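Local structure of amphoterin-induced protein 1 (Mus musculus, 2XOT) at residues A19-S24 against Y40-D45; A56-T61 against S81-P86; L186-K191 against R217-V222; G193-N198 against M223-D228. The protein promotes growth and fasciculation of neurites as a dimeric cell-surface adhesion protein, here represented by its extracellular leucine-rich-repeat and immunoglobulin domains. All blocks are in the same frame, centred on the assembly; numbering follows the deposited sequence.

Interaction 1: A19-S24 against Y40-D45; sequences ASNILS and YTALLD
N21 meets A42 and L43 where two parallel strands begin: its carbonyl oxygen takes A42 N at 2.8 Å, in the carbonyl plane, and L43 N weakly at 3.4 Å. The regular parallel pattern follows. L23 N donates to L43 O at 3.0 Å, and L23 O accepts from D45 N at 3.1 Å, so both backbone polar atoms of L23 are spent on strand 43-45. Its apolar side chain lies on the same face as L44, with CB 3.8 Å from L44 CD1, while CG meets T41 CG2 crosswise; a leucine suits this buried side. The other face is mixed. I22 CG2 runs beside L43 CD2, but two residues on, a water joins S24 OG to D45 OD2, donating to the carboxylate, whose OD1 is bonded to S47. A chi1 of 60° folds the Y40 ring back on the main-chain side of its CB, alongside S20, with CE1 lying 3.3 Å from S20 O. A second water links S20 O with Y40 OH, and that hydroxyl also bonds S11. N21 lays its amide against A42 CB, while its OD1 bonds Y142 of the second subunit. Strand 22-24 is thus flanked by antiparallel strand 17-19 and parallel strand 43-45, which pairs in turn with strand 68-70, passing the sheet from the N-terminal cap into the first leucine-rich repeat.

Interaction 2: A56-T61 against S81-P86; sequences AEWTPT and SEAFVP
W58 points the N-H edge of its indole straight at the backbone of A83. NE1 donates to A83 O at 2.7 Å, with an N-H...O angle of 175°; the oxygen lies practically in the ring plane and offers a lone pair in its own carbonyl plane. Ring and carbonyl are therefore set for each other, and the turn from E82 to V85 is tied to the loop before it. With chi1 at 65°, the first ring carbon is tucked in above the residue's own backbone, and from there the indole reaches across. Its neighbour T59 places CG2 over the centre of one indole face, 3.5 Å above the plane. The same methyl also meets the next loop: it lies 3.7 Å from P86 CB and nearly as close to P86 CG, the two side chains meeting at a slant. T59 CG2 thus touches both the indole and the pyrrolidine ring, in the corner where they meet, which makes threonine apt here, since one branch is apolar while OG1 turns another way, anti to the backbone N (chi1 173°). P86 gives a rigid apolar surface and, having no N-H, leaves no donor to satisfy; its carbonyl is bonded to L63. A83 is small enough to let the indole approach, its CB 4.4 Å from W58 CD1. Further out, A56 CB and E82 CB are 4.3 Å apart, and a water donates to both A56 O and E82 O. Such stacking of equivalent loops from successive repeats, here the first on the second, is typical of the leucine-rich-repeat solenoid on the side away from its parallel sheet.

Interaction 3: L186-K191 against R217-V222; sequences LPAWVK and RQLSSV
S221 OG donates to K191 O at 2.8 Å, joining two short helices of the C-terminal cap of the leucine-rich repeats. The donor sits 21° out of the carbonyl plane, and a chi1 of 58°, with OG flanked by both main-chain bonds of its CA, brings it to the oxygen. K191 O lies at the last residue of helix 188-191, so a donor from outside the helix is useful there. Replacing S221 by an alanine would probably leave K191 O without this donor and the two helices with one link fewer. L219 supplies the apolar part, its CD1 resting 3.7 Å from K191 CB and its CD2 facing A188 O. A leucine fills this space between the helices, backed by W214 of helix 205-216, which also touches K191 and S221. The lysine runs extended beyond CG, and its NZ leaves the contact to bond Q184 O. On the other segment, Q218 has positive phi and ends helix 205-216 in a Schellman motif, after which L219 occupies the N-cap position of helix 220-223. R217, just before that bend, turns back through chi2 and chi3 toward A188, whose single methyl leaves room for the guanidinium. Its NH2 holds a salt bridge to E327 and bonds D269 O, both from the immunoglobulin domain, while R217 NH1 and NH2 lie 3.7 Å and 3.9 Å from A188 CB.

Interaction 4: G193-N198 against M223-D228; sequences GLYLHN and MDFQED
H197 and D228 bring their CA atoms to 5.2 Å, and beside them N198 N donates to D228 O at 2.7 Å, the donor tilted 29° from the carbonyl plane; no regular strand pairing is formed. N198 has positive phi, a backbone shape that asparagine tolerates better than most residues. The side chains are dominated by F225, which has two aromatic neighbours. Over one of its faces the H197 ring forms an offset stack, centroids 3.9 Å apart and planes only 4° from parallel, and F225 CB makes a CH-pi contact with the same imidazole. The Y195 ring stands nearly perpendicular to F225, its CE1 3.5 Å from F225 CE2 and close to the phenyl plane. F225 is thus contacted both on a face and at its rim. With chi1 at 55° the imidazole is swung over its own backbone, toward the phenyl. D228 runs beside it, CB to CB 3.8 Å. A water bridges Y195 OH and D224 OD2, donating to the carboxylate. An alanine in place of F225 would probably leave the H197 ring without its stacking partner and open a gap beside Y195. The polar ends have partners on both chains: D228 OD1 accepts from V10 N of the second subunit, and N198 ND2 bonds S172 OG of its own chain and R7 O of the second subunit, whose Y40 meets the F225 ring. Stack and backbone bond probably hold this part of the C-terminal cap in shape, while the dimer contact extends into it from the repeats, which mediate homodimerization.

Overall arrangement
Interactions 1 and 4 lie toward opposite ends of the same sheet, their centres 35 Å apart, yet both touch the second subunit, and Y40 of one chain meets F225 of the other. Interaction 1 is backbone pairing within the sheet; interaction 4 sets aromatic rings beside the last strand. Interaction 2 joins loops of the first two repeats and touches no other chain, but L44 of interaction 1 packs on W58, so strand and loop sides share one interior. Interactions 3 and 4 belong to the C-terminal cap and abut at S221 and Y195. All four contacts are mainly buried, though 56-61 and 81-86 include exposed residues, and interaction 3 looks toward the immunoglobulin domain.

Interaction 1: A19-S24 against Y40-D45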
loop_
_atom_site.group_PDB
_atom_site.type_symbol
_atom_site.label_atom_id
_atom_site.label_comp_id
_atom_site.label_asym_id
_atom_site.label_seq_id
_atom_site.Cartn_x
_atom_site.Cartn_y
_atom_site.Cartn_z
ATOM N N ALA B 19 -9.561 -2.101 -17.255
ATOM C CA ALA B 19 -9.888 -0.803 -16.704
ATOM C C ALA B 19 -8.580 -0.023 -16.558
ATOM O O ALA B 19 -7.899 -0.147 -15.548
ATOM C CB ALA B 19 -10.519 -0.998 -15.379
ATOM N N SER B 20 -8.238 0.778 -17.565
ATOM C CA SER B 20 -6.894 1.355 -17.740
ATOM C C SER B 20 -5.832 0.353 -17.328
ATOM O O SER B 20 -5.671 -0.665 -17.991
ATOM C CB SER B 20 -6.723 2.735 -17.069
ATOM O OG SER B 20 -6.925 2.706 -15.668
ATOM N N ASN B 21 -5.117 0.609 -16.234
ATOM C CA ASN B 21 -3.996 -0.260 -15.837
ATOM C C ASN B 21 -4.376 -1.465 -14.967
ATOM O O ASN B 21 -3.504 -2.177 -14.492
ATOM C CB ASN B 21 -2.827 0.554 -15.247
ATOM C CG ASN B 21 -3.145 1.213 -13.919
ATOM O OD1 ASN B 21 -4.225 1.044 -13.358
ATOM N ND2 ASN B 21 -2.161 1.957 -13.378
ATOM N N ILE B 22 -5.668 -1.737 -14.821
ATOM C CA ILE B 22 -6.121 -2.951 -14.136
ATOM C C ILE B 22 -6.751 -3.992 -15.089
ATOM O O ILE B 22 -7.700 -3.683 -15.801
ATOM C CB ILE B 22 -7.166 -2.598 -13.069
ATOM C CG1 ILE B 22 -6.496 -1.786 -11.944
ATOM C CG2 ILE B 22 -7.849 -3.875 -12.514
ATOM C CD1 ILE B 22 -7.436 -1.431 -10.825
ATOM N N LEU B 23 -6.223 -5.223 -15.094
ATOM C CA LEU B 23 -6.861 -6.318 -15.846
ATOM C C LEU B 23 -7.548 -7.192 -14.838
ATOM O O LEU B 23 -6.905 -7.704 -13.949
ATOM C CB LEU B 23 -5.850 -7.171 -16.615
ATOM C CG LEU B 23 -5.020 -6.606 -17.777
ATOM C CD1 LEU B 23 -4.868 -7.666 -18.866
ATOM C CD2 LEU B 23 -5.519 -5.271 -18.328
ATOM N N SER B 24 -8.852 -7.343 -14.958
ATOM C CA SER B 24 -9.607 -8.272 -14.107
ATOM C C SER B 24 -10.015 -9.459 -14.984
ATOM O O SER B 24 -10.878 -9.308 -15.841
ATOM C CB SER B 24 -10.843 -7.555 -13.529
ATOM O OG SER B 24 -11.608 -8.380 -12.644
ATOM N N TYR B 40 1.319 -1.957 -19.978
ATOM C CA TYR B 40 0.807 -0.963 -19.012
ATOM C C TYR B 40 0.183 -1.560 -17.735
ATOM O O TYR B 40 -0.131 -0.813 -16.802
ATOM C CB TYR B 40 -0.166 0.018 -19.704
ATOM C CG TYR B 40 -1.412 -0.594 -20.337
ATOM C CD1 TYR B 40 -2.356 -1.241 -19.571
ATOM C CD2 TYR B 40 -1.649 -0.490 -21.697
ATOM C CE1 TYR B 40 -3.471 -1.806 -20.124
ATOM C CE2 TYR B 40 -2.780 -1.046 -22.269
ATOM C CZ TYR B 40 -3.688 -1.700 -21.482
ATOM O OH TYR B 40 -4.843 -2.250 -22.024
ATOM N N THR B 41 0.012 -2.883 -17.676
ATOM C CA THR B 41 -0.705 -3.529 -16.559
ATOM C C THR B 41 -0.031 -3.301 -15.196
ATOM O O THR B 41 1.190 -3.575 -15.019
ATOM C CB THR B 41 -0.894 -5.040 -16.811
ATOM O OG1 THR B 41 -1.357 -5.239 -18.151
ATOM C CG2 THR B 41 -1.923 -5.649 -15.878
ATOM N N ALA B 42 -0.828 -2.775 -14.256
ATOM C CA ALA B 42 -0.403 -2.514 -12.873
ATOM C C ALA B 42 -0.874 -3.622 -11.916
ATOM O O ALA B 42 -0.130 -4.025 -11.024
ATOM C CB ALA B 42 -0.950 -1.144 -12.386
ATOM N N LEU B 43 -2.126 -4.075 -12.079
ATOM C CA LEU B 43 -2.695 -5.182 -11.285
ATOM C C LEU B 43 -3.281 -6.184 -12.250
ATOM O O LEU B 43 -3.977 -5.807 -13.199
ATOM C CB LEU B 43 -3.769 -4.689 -10.311
ATOM C CG LEU B 43 -4.456 -5.666 -9.342
ATOM C CD1 LEU B 43 -4.644 -5.021 -7.967
ATOM C CD2 LEU B 43 -5.800 -6.111 -9.834
ATOM N N LEU B 44 -2.943 -7.449 -12.046
ATOM C CA LEU B 44 -3.468 -8.538 -12.843
ATOM C C LEU B 44 -4.156 -9.537 -11.928
ATOM O O LEU B 44 -3.507 -10.168 -11.056
ATOM C CB LEU B 44 -2.309 -9.166 -13.625
ATOM C CG LEU B 44 -2.612 -10.390 -14.486
ATOM C CD1 LEU B 44 -3.765 -10.087 -15.436
ATOM C CD2 LEU B 44 -1.324 -10.794 -15.212
ATOM N N ASP B 45 -5.468 -9.680 -12.104
ATOM C CA ASP B 45 -6.274 -10.598 -11.286
ATOM C C ASP B 45 -6.697 -11.808 -12.090
ATOM O O ASP B 45 -7.592 -11.679 -12.915
ATOM C CB ASP B 45 -7.539 -9.891 -10.773
ATOM C CG ASP B 45 -8.374 -10.767 -9.869
ATOM O OD1 ASP B 45 -7.984 -11.906 -9.530
ATOM O OD2 ASP B 45 -9.452 -10.297 -9.472
HETATM O O HOH W 1 -6.885 -1.482 -20.367
HETATM O O HOH W 2 -11.140 -7.997 -9.988
#

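Interaction 2: A56-T61 against S81-P86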
loop_
_atom_site.group_PDB
_atom_site.type_symbol
_atom_site.label_atom_id
_atom_site.label_comp_id
_atom_site.label_asym_id
_atom_site.label_seq_id
_atom_site.Cartn_x
_atom_site.Cartn_y
_atom_site.Cartn_z
ATOM N N ALA B 56 7.669 -20.701 -17.483
ATOM C CA ALA B 56 8.684 -19.699 -17.800
ATOM C C ALA B 56 8.177 -18.529 -18.653
ATOM O O ALA B 56 8.562 -17.378 -18.433
ATOM C CB ALA B 56 9.887 -20.367 -18.497
ATOM N N GLU B 57 7.331 -18.834 -19.632
ATOM C CA GLU B 57 6.840 -17.826 -20.563
ATOM C C GLU B 57 5.342 -17.602 -20.409
ATOM O O GLU B 57 4.631 -17.429 -21.399
ATOM C CB GLU B 57 7.143 -18.261 -22.010
ATOM C CG GLU B 57 8.618 -18.601 -22.290
ATOM C CD GLU B 57 9.521 -17.380 -22.317
ATOM O OE1 GLU B 57 9.013 -16.265 -22.596
ATOM O OE2 GLU B 57 10.747 -17.542 -22.080
ATOM N N TRP B 58 4.832 -17.588 -19.180
ATOM C CA TRP B 58 3.442 -17.190 -19.004
ATOM C C TRP B 58 3.183 -15.791 -19.617
ATOM O O TRP B 58 2.078 -15.516 -20.044
ATOM C CB TRP B 58 2.995 -17.271 -17.525
ATOM C CG TRP B 58 3.691 -16.323 -16.579
ATOM C CD1 TRP B 58 4.908 -16.499 -15.983
ATOM C CD2 TRP B 58 3.187 -15.066 -16.100
ATOM N NE1 TRP B 58 5.200 -15.418 -15.167
ATOM C CE2 TRP B 58 4.167 -14.523 -15.235
ATOM C CE3 TRP B 58 2.013 -14.335 -16.336
ATOM C CZ2 TRP B 58 3.992 -13.292 -14.587
ATOM C CZ3 TRP B 58 1.848 -13.126 -15.703
ATOM C CH2 TRP B 58 2.830 -12.615 -14.833
ATOM N N THR B 59 4.193 -14.924 -19.680
ATOM C CA THR B 59 4.071 -13.629 -20.374
ATOM C C THR B 59 5.352 -13.299 -21.160
ATOM O O THR B 59 6.346 -12.854 -20.594
ATOM C CB THR B 59 3.701 -12.438 -19.402
ATOM O OG1 THR B 59 3.758 -11.193 -20.111
ATOM C CG2 THR B 59 4.645 -12.347 -18.212
ATOM N N PRO B 60 5.352 -13.548 -22.477
ATOM C CA PRO B 60 6.519 -13.147 -23.260
ATOM C C PRO B 60 6.806 -11.645 -23.202
ATOM O O PRO B 60 7.962 -11.238 -23.337
ATOM C CB PRO B 60 6.139 -13.579 -24.688
ATOM C CG PRO B 60 5.127 -14.699 -24.497
ATOM C CD PRO B 60 4.350 -14.269 -23.287
ATOM N N THR B 61 5.773 -10.833 -22.986
ATOM C CA THR B 61 5.901 -9.374 -23.076
ATOM C C THR B 61 6.883 -8.734 -22.089
ATOM O O THR B 61 7.822 -8.034 -22.534
ATOM C CB THR B 61 4.525 -8.668 -23.004
ATOM O OG1 THR B 61 3.956 -8.641 -24.321
ATOM C CG2 THR B 61 4.651 -7.224 -22.478
ATOM N N SER B 81 11.286 -21.827 -12.366
ATOM C CA SER B 81 12.425 -21.134 -11.761
ATOM C C SER B 81 12.716 -19.805 -12.463
ATOM O O SER B 81 13.597 -19.051 -12.038
ATOM C CB SER B 81 13.657 -22.037 -11.812
ATOM O OG SER B 81 13.778 -22.617 -13.106
ATOM N N GLU B 82 11.980 -19.518 -13.533
ATOM C CA GLU B 82 12.125 -18.258 -14.261
ATOM C C GLU B 82 10.810 -17.483 -14.349
ATOM O O GLU B 82 10.713 -16.543 -15.114
ATOM C CB GLU B 82 12.581 -18.542 -15.689
ATOM C CG GLU B 82 13.678 -19.595 -15.808
ATOM C CD GLU B 82 14.989 -19.139 -15.229
ATOM O OE1 GLU B 82 15.378 -17.976 -15.493
ATOM O OE2 GLU B 82 15.644 -19.948 -14.525
ATOM N N ALA B 83 9.806 -17.882 -13.581
ATOM C CA ALA B 83 8.462 -17.329 -13.713
ATOM C C ALA B 83 8.387 -15.840 -13.355
ATOM O O ALA B 83 7.502 -15.137 -13.821
ATOM C CB ALA B 83 7.497 -18.114 -12.867
ATOM N N PHE B 84 9.320 -15.364 -12.546
ATOM C CA PHE B 84 9.252 -14.004 -12.020
ATOM C C PHE B 84 10.278 -13.071 -12.644
ATOM O O PHE B 84 10.391 -11.905 -12.262
ATOM C CB PHE B 84 9.360 -14.065 -10.506
ATOM C CG PHE B 84 8.293 -14.916 -9.871
ATOM C CD1 PHE B 84 6.956 -14.631 -10.062
ATOM C CD2 PHE B 84 8.621 -16.016 -9.103
ATOM C CE1 PHE B 84 5.974 -15.404 -9.478
ATOM C CE2 PHE B 84 7.633 -16.803 -8.527
ATOM C CZ PHE B 84 6.311 -16.491 -8.718
ATOM N N VAL B 85 11.000 -13.567 -13.651
ATOM C CA VAL B 85 11.871 -12.702 -14.458
ATOM C C VAL B 85 11.143 -11.515 -15.149
ATOM O O VAL B 85 11.695 -10.400 -15.174
ATOM C CB VAL B 85 12.650 -13.532 -15.508
ATOM C CG1 VAL B 85 13.343 -12.630 -16.511
ATOM C CG2 VAL B 85 13.658 -14.444 -14.809
ATOM N N PRO B 86 9.913 -11.735 -15.692
ATOM C CA PRO B 86 9.184 -10.650 -16.351
ATOM C C PRO B 86 8.508 -9.613 -15.448
ATOM O O PRO B 86 8.071 -8.565 -15.971
ATOM C CB PRO B 86 8.095 -11.378 -17.159
ATOM C CG PRO B 86 8.053 -12.742 -16.658
ATOM C CD PRO B 86 9.139 -12.984 -15.698
HETATM O O HOH W 3 10.606 -16.050 -17.800
#

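Interaction 3: L186-K191 against R217-V222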
loop_
_atom_site.group_PDB
_atom_site.type_symbol
_atom_site.label_atom_id
_atom_site.label_comp_id
_atom_site.label_asym_id
_atom_site.label_seq_id
_atom_site.Cartn_x
_atom_site.Cartn_y
_atom_site.Cartn_z
ATOM N N LEU B 186 14.458 -12.668 19.764
ATOM C CA LEU B 186 13.979 -11.818 18.676
ATOM C C LEU B 186 13.533 -10.469 19.228
ATOM O O LEU B 186 13.088 -10.384 20.355
ATOM C CB LEU B 186 12.800 -12.457 17.929
ATOM C CG LEU B 186 12.981 -13.493 16.810
ATOM C CD1 LEU B 186 14.298 -14.190 16.902
ATOM C CD2 LEU B 186 11.803 -14.504 16.815
ATOM N N PRO B 187 13.641 -9.416 18.416
ATOM C CA PRO B 187 13.058 -8.142 18.799
ATOM C C PRO B 187 11.530 -8.245 18.798
ATOM O O PRO B 187 10.961 -8.945 17.976
ATOM C CB PRO B 187 13.553 -7.171 17.722
ATOM C CG PRO B 187 14.007 -7.999 16.611
ATOM C CD PRO B 187 14.279 -9.374 17.093
ATOM N N ALA B 188 10.901 -7.559 19.741
ATOM C CA ALA B 188 9.459 -7.589 19.932
ATOM C C ALA B 188 8.684 -7.206 18.691
ATOM O O ALA B 188 7.576 -7.671 18.525
ATOM C CB ALA B 188 9.071 -6.678 21.099
ATOM N N TRP B 189 9.258 -6.379 17.814
ATOM C CA TRP B 189 8.609 -6.059 16.526
ATOM C C TRP B 189 8.500 -7.231 15.561
ATOM O O TRP B 189 7.611 -7.237 14.705
ATOM C CB TRP B 189 9.255 -4.850 15.813
ATOM C CG TRP B 189 10.659 -4.989 15.293
ATOM C CD1 TRP B 189 11.811 -4.513 15.890
ATOM C CD2 TRP B 189 11.072 -5.544 14.027
ATOM N NE1 TRP B 189 12.892 -4.774 15.099
ATOM C CE2 TRP B 189 12.478 -5.405 13.953
ATOM C CE3 TRP B 189 10.398 -6.161 12.970
ATOM C CZ2 TRP B 189 13.220 -5.861 12.852
ATOM C CZ3 TRP B 189 11.128 -6.612 11.878
ATOM C CH2 TRP B 189 12.525 -6.467 11.829
ATOM N N VAL B 190 9.387 -8.213 15.700
ATOM C CA VAL B 190 9.244 -9.463 14.970
ATOM C C VAL B 190 8.214 -10.351 15.689
ATOM O O VAL B 190 7.297 -10.874 15.068
ATOM C CB VAL B 190 10.584 -10.167 14.786
ATOM C CG1 VAL B 190 10.385 -11.524 14.132
ATOM C CG2 VAL B 190 11.514 -9.295 13.909
ATOM N N LYS B 191 8.331 -10.467 17.001
ATOM C CA LYS B 191 7.428 -11.325 17.765
ATOM C C LYS B 191 5.994 -10.860 17.603
ATOM O O LYS B 191 5.054 -11.674 17.659
ATOM C CB LYS B 191 7.795 -11.343 19.264
ATOM C CG LYS B 191 9.198 -11.806 19.652
ATOM C CD LYS B 191 9.555 -11.368 21.118
ATOM C CE LYS B 191 10.784 -12.067 21.640
ATOM N NZ LYS B 191 11.222 -11.593 22.998
ATOM N N ARG B 217 3.352 -8.107 27.241
ATOM C CA ARG B 217 3.746 -7.061 26.298
ATOM C C ARG B 217 2.624 -6.629 25.355
ATOM O O ARG B 217 2.799 -5.691 24.565
ATOM C CB ARG B 217 4.954 -7.526 25.487
ATOM C CG ARG B 217 6.261 -7.633 26.303
ATOM C CD ARG B 217 6.838 -6.261 26.641
ATOM N NE ARG B 217 6.682 -5.355 25.502
ATOM C CZ ARG B 217 7.598 -5.106 24.562
ATOM N NH1 ARG B 217 8.807 -5.638 24.628
ATOM N NH2 ARG B 217 7.300 -4.268 23.578
ATOM N N GLN B 218 1.477 -7.306 25.437
ATOM C CA GLN B 218 0.333 -7.025 24.590
ATOM C C GLN B 218 0.653 -7.081 23.106
ATOM O O GLN B 218 0.148 -6.284 22.323
ATOM C CB GLN B 218 -0.318 -5.693 24.989
ATOM C CG GLN B 218 -1.068 -5.806 26.301
ATOM C CD GLN B 218 -1.794 -4.523 26.655
ATOM O OE1 GLN B 218 -1.175 -3.527 27.009
ATOM N NE2 GLN B 218 -3.113 -4.541 26.536
ATOM N N LEU B 219 1.467 -8.064 22.724
ATOM C CA LEU B 219 1.779 -8.311 21.326
ATOM C C LEU B 219 0.529 -8.846 20.620
ATOM O O LEU B 219 -0.175 -9.687 21.164
ATOM C CB LEU B 219 2.919 -9.325 21.208
ATOM C CG LEU B 219 4.237 -8.980 21.905
ATOM C CD1 LEU B 219 5.285 -10.035 21.588
ATOM C CD2 LEU B 219 4.758 -7.565 21.562
ATOM N N SER B 220 0.275 -8.346 19.414
ATOM C CA SER B 220 -0.933 -8.675 18.648
ATOM C C SER B 220 -1.048 -10.132 18.343
ATOM O O SER B 220 -2.142 -10.679 18.348
ATOM C CB SER B 220 -0.932 -7.928 17.333
ATOM O OG SER B 220 -0.803 -6.556 17.590
ATOM N N SER B 221 0.097 -10.757 18.074
ATOM C CA SER B 221 0.156 -12.193 17.778
ATOM C C SER B 221 -0.481 -13.029 18.909
ATOM O O SER B 221 -1.024 -14.107 18.663
ATOM C CB SER B 221 1.615 -12.621 17.518
ATOM O OG SER B 221 2.471 -12.339 18.621
ATOM N N VAL B 222 -0.411 -12.524 20.141
ATOM C CA VAL B 222 -1.082 -13.151 21.283
ATOM C C VAL B 222 -2.462 -12.540 21.567
ATOM O O VAL B 222 -3.459 -13.260 21.651
ATOM C CB VAL B 222 -0.199 -13.062 22.549
ATOM C CG1 VAL B 222 -1.007 -13.383 23.802
ATOM C CG2 VAL B 222 0.988 -14.009 22.431
#

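Interaction 4: G193-N198 against M223-D228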
loop_
_atom_site.group_PDB
_atom_site.type_symbol
_atom_site.label_atom_id
_atom_site.label_comp_id
_atom_site.label_asym_id
_atom_site.label_seq_id
_atom_site.Cartn_x
_atom_site.Cartn_y
_atom_site.Cartn_z
ATOM N N GLY B 193 4.363 -9.939 15.094
ATOM C CA GLY B 193 3.717 -10.548 13.922
ATOM C C GLY B 193 4.065 -11.997 13.657
ATOM O O GLY B 193 3.951 -12.446 12.534
ATOM N N LEU B 194 4.487 -12.728 14.680
ATOM C CA LEU B 194 4.796 -14.138 14.547
ATOM C C LEU B 194 3.610 -14.942 15.060
ATOM O O LEU B 194 3.425 -15.067 16.280
ATOM C CB LEU B 194 6.047 -14.485 15.358
ATOM C CG LEU B 194 6.522 -15.927 15.274
ATOM C CD1 LEU B 194 6.680 -16.339 13.772
ATOM C CD2 LEU B 194 7.837 -16.091 16.082
ATOM N N TYR B 195 2.806 -15.466 14.134
ATOM C CA TYR B 195 1.542 -16.115 14.468
ATOM C C TYR B 195 1.724 -17.641 14.511
ATOM O O TYR B 195 2.103 -18.270 13.523
ATOM C CB TYR B 195 0.402 -15.699 13.509
ATOM C CG TYR B 195 0.052 -14.209 13.481
ATOM C CD1 TYR B 195 -0.844 -13.659 14.400
ATOM C CD2 TYR B 195 0.578 -13.363 12.531
ATOM C CE1 TYR B 195 -1.178 -12.313 14.375
ATOM C CE2 TYR B 195 0.262 -12.004 12.517
ATOM C CZ TYR B 195 -0.609 -11.485 13.440
ATOM O OH TYR B 195 -0.937 -10.152 13.415
ATOM N N LEU B 196 1.461 -18.231 15.677
ATOM C CA LEU B 196 1.709 -19.637 15.921
ATOM C C LEU B 196 0.473 -20.376 16.436
ATOM O O LEU B 196 0.576 -21.537 16.851
ATOM C CB LEU B 196 2.870 -19.802 16.916
ATOM C CG LEU B 196 4.217 -19.155 16.530
ATOM C CD1 LEU B 196 5.235 -19.230 17.679
ATOM C CD2 LEU B 196 4.838 -19.776 15.256
ATOM N N HIS B 197 -0.684 -19.721 16.377
ATOM C CA HIS B 197 -1.909 -20.263 16.972
ATOM C C HIS B 197 -2.458 -21.391 16.092
ATOM O O HIS B 197 -2.128 -21.500 14.910
ATOM C CB HIS B 197 -2.989 -19.175 17.191
ATOM C CG HIS B 197 -3.337 -18.414 15.957
ATOM N ND1 HIS B 197 -4.412 -18.745 15.151
ATOM C CD2 HIS B 197 -2.715 -17.379 15.351
ATOM C CE1 HIS B 197 -4.441 -17.931 14.114
ATOM N NE2 HIS B 197 -3.422 -17.096 14.208
ATOM N N ASN B 198 -3.275 -22.226 16.703
ATOM C CA ASN B 198 -3.904 -23.344 16.031
ATOM C C ASN B 198 -2.895 -24.342 15.445
ATOM O O ASN B 198 -3.001 -24.793 14.297
ATOM C CB ASN B 198 -4.926 -22.853 14.999
ATOM C CG ASN B 198 -5.973 -23.930 14.665
ATOM O OD1 ASN B 198 -6.342 -24.728 15.528
ATOM N ND2 ASN B 198 -6.412 -23.980 13.395
ATOM N N MET B 223 -2.533 -11.221 21.703
ATOM C CA MET B 223 -3.807 -10.561 22.031
ATOM C C MET B 223 -4.939 -10.886 21.028
ATOM O O MET B 223 -6.079 -11.119 21.430
ATOM C CB MET B 223 -3.628 -9.049 22.152
ATOM C CG MET B 223 -2.634 -8.613 23.209
ATOM S SD MET B 223 -2.867 -9.337 24.844
ATOM C CE MET B 223 -1.773 -10.707 24.700
ATOM N N ASP B 224 -4.637 -10.947 19.737
ATOM C CA ASP B 224 -5.692 -11.206 18.750
ATOM C C ASP B 224 -6.192 -12.672 18.734
ATOM O O ASP B 224 -7.270 -12.941 18.231
ATOM C CB ASP B 224 -5.218 -10.807 17.349
ATOM C CG ASP B 224 -4.936 -9.341 17.217
ATOM O OD1 ASP B 224 -5.415 -8.560 18.031
ATOM O OD2 ASP B 224 -4.240 -8.948 16.274
ATOM N N PHE B 225 -5.429 -13.592 19.310
ATOM C CA PHE B 225 -5.634 -15.035 19.132
ATOM C C PHE B 225 -5.442 -15.874 20.377
ATOM O O PHE B 225 -5.170 -17.080 20.282
ATOM C CB PHE B 225 -4.684 -15.536 18.041
ATOM C CG PHE B 225 -4.964 -14.928 16.709
ATOM C CD1 PHE B 225 -6.063 -15.338 15.974
ATOM C CD2 PHE B 225 -4.153 -13.934 16.190
ATOM C CE1 PHE B 225 -6.352 -14.763 14.746
ATOM C CE2 PHE B 225 -4.454 -13.362 14.970
ATOM C CZ PHE B 225 -5.541 -13.788 14.251
ATOM N N GLN B 226 -5.618 -15.264 21.550
ATOM C CA GLN B 226 -5.386 -15.968 22.816
ATOM C C GLN B 226 -6.134 -17.319 22.900
ATOM O O GLN B 226 -5.587 -18.308 23.382
ATOM C CB GLN B 226 -5.802 -15.084 23.990
ATOM C CG GLN B 226 -4.884 -13.938 24.232
ATOM C CD GLN B 226 -5.329 -13.095 25.418
ATOM O OE1 GLN B 226 -6.260 -12.287 25.301
ATOM N NE2 GLN B 226 -4.677 -13.287 26.558
ATOM N N GLU B 227 -7.370 -17.330 22.420
ATOM C CA GLU B 227 -8.232 -18.504 22.461
ATOM C C GLU B 227 -7.775 -19.612 21.484
ATOM O O GLU B 227 -8.226 -20.749 21.595
ATOM C CB GLU B 227 -9.688 -18.098 22.138
ATOM N N ASP B 228 -6.906 -19.301 20.524
ATOM C CA ASP B 228 -6.420 -20.342 19.581
ATOM C C ASP B 228 -4.972 -20.795 19.820
ATOM O O ASP B 228 -4.428 -21.630 19.062
ATOM C CB ASP B 228 -6.612 -19.882 18.136
ATOM C CG ASP B 228 -8.068 -19.707 17.780
ATOM O OD1 ASP B 228 -8.839 -20.692 17.885
ATOM O OD2 ASP B 228 -8.439 -18.574 17.400
HETATM O O HOH W 4 -3.657 -9.530 13.959
#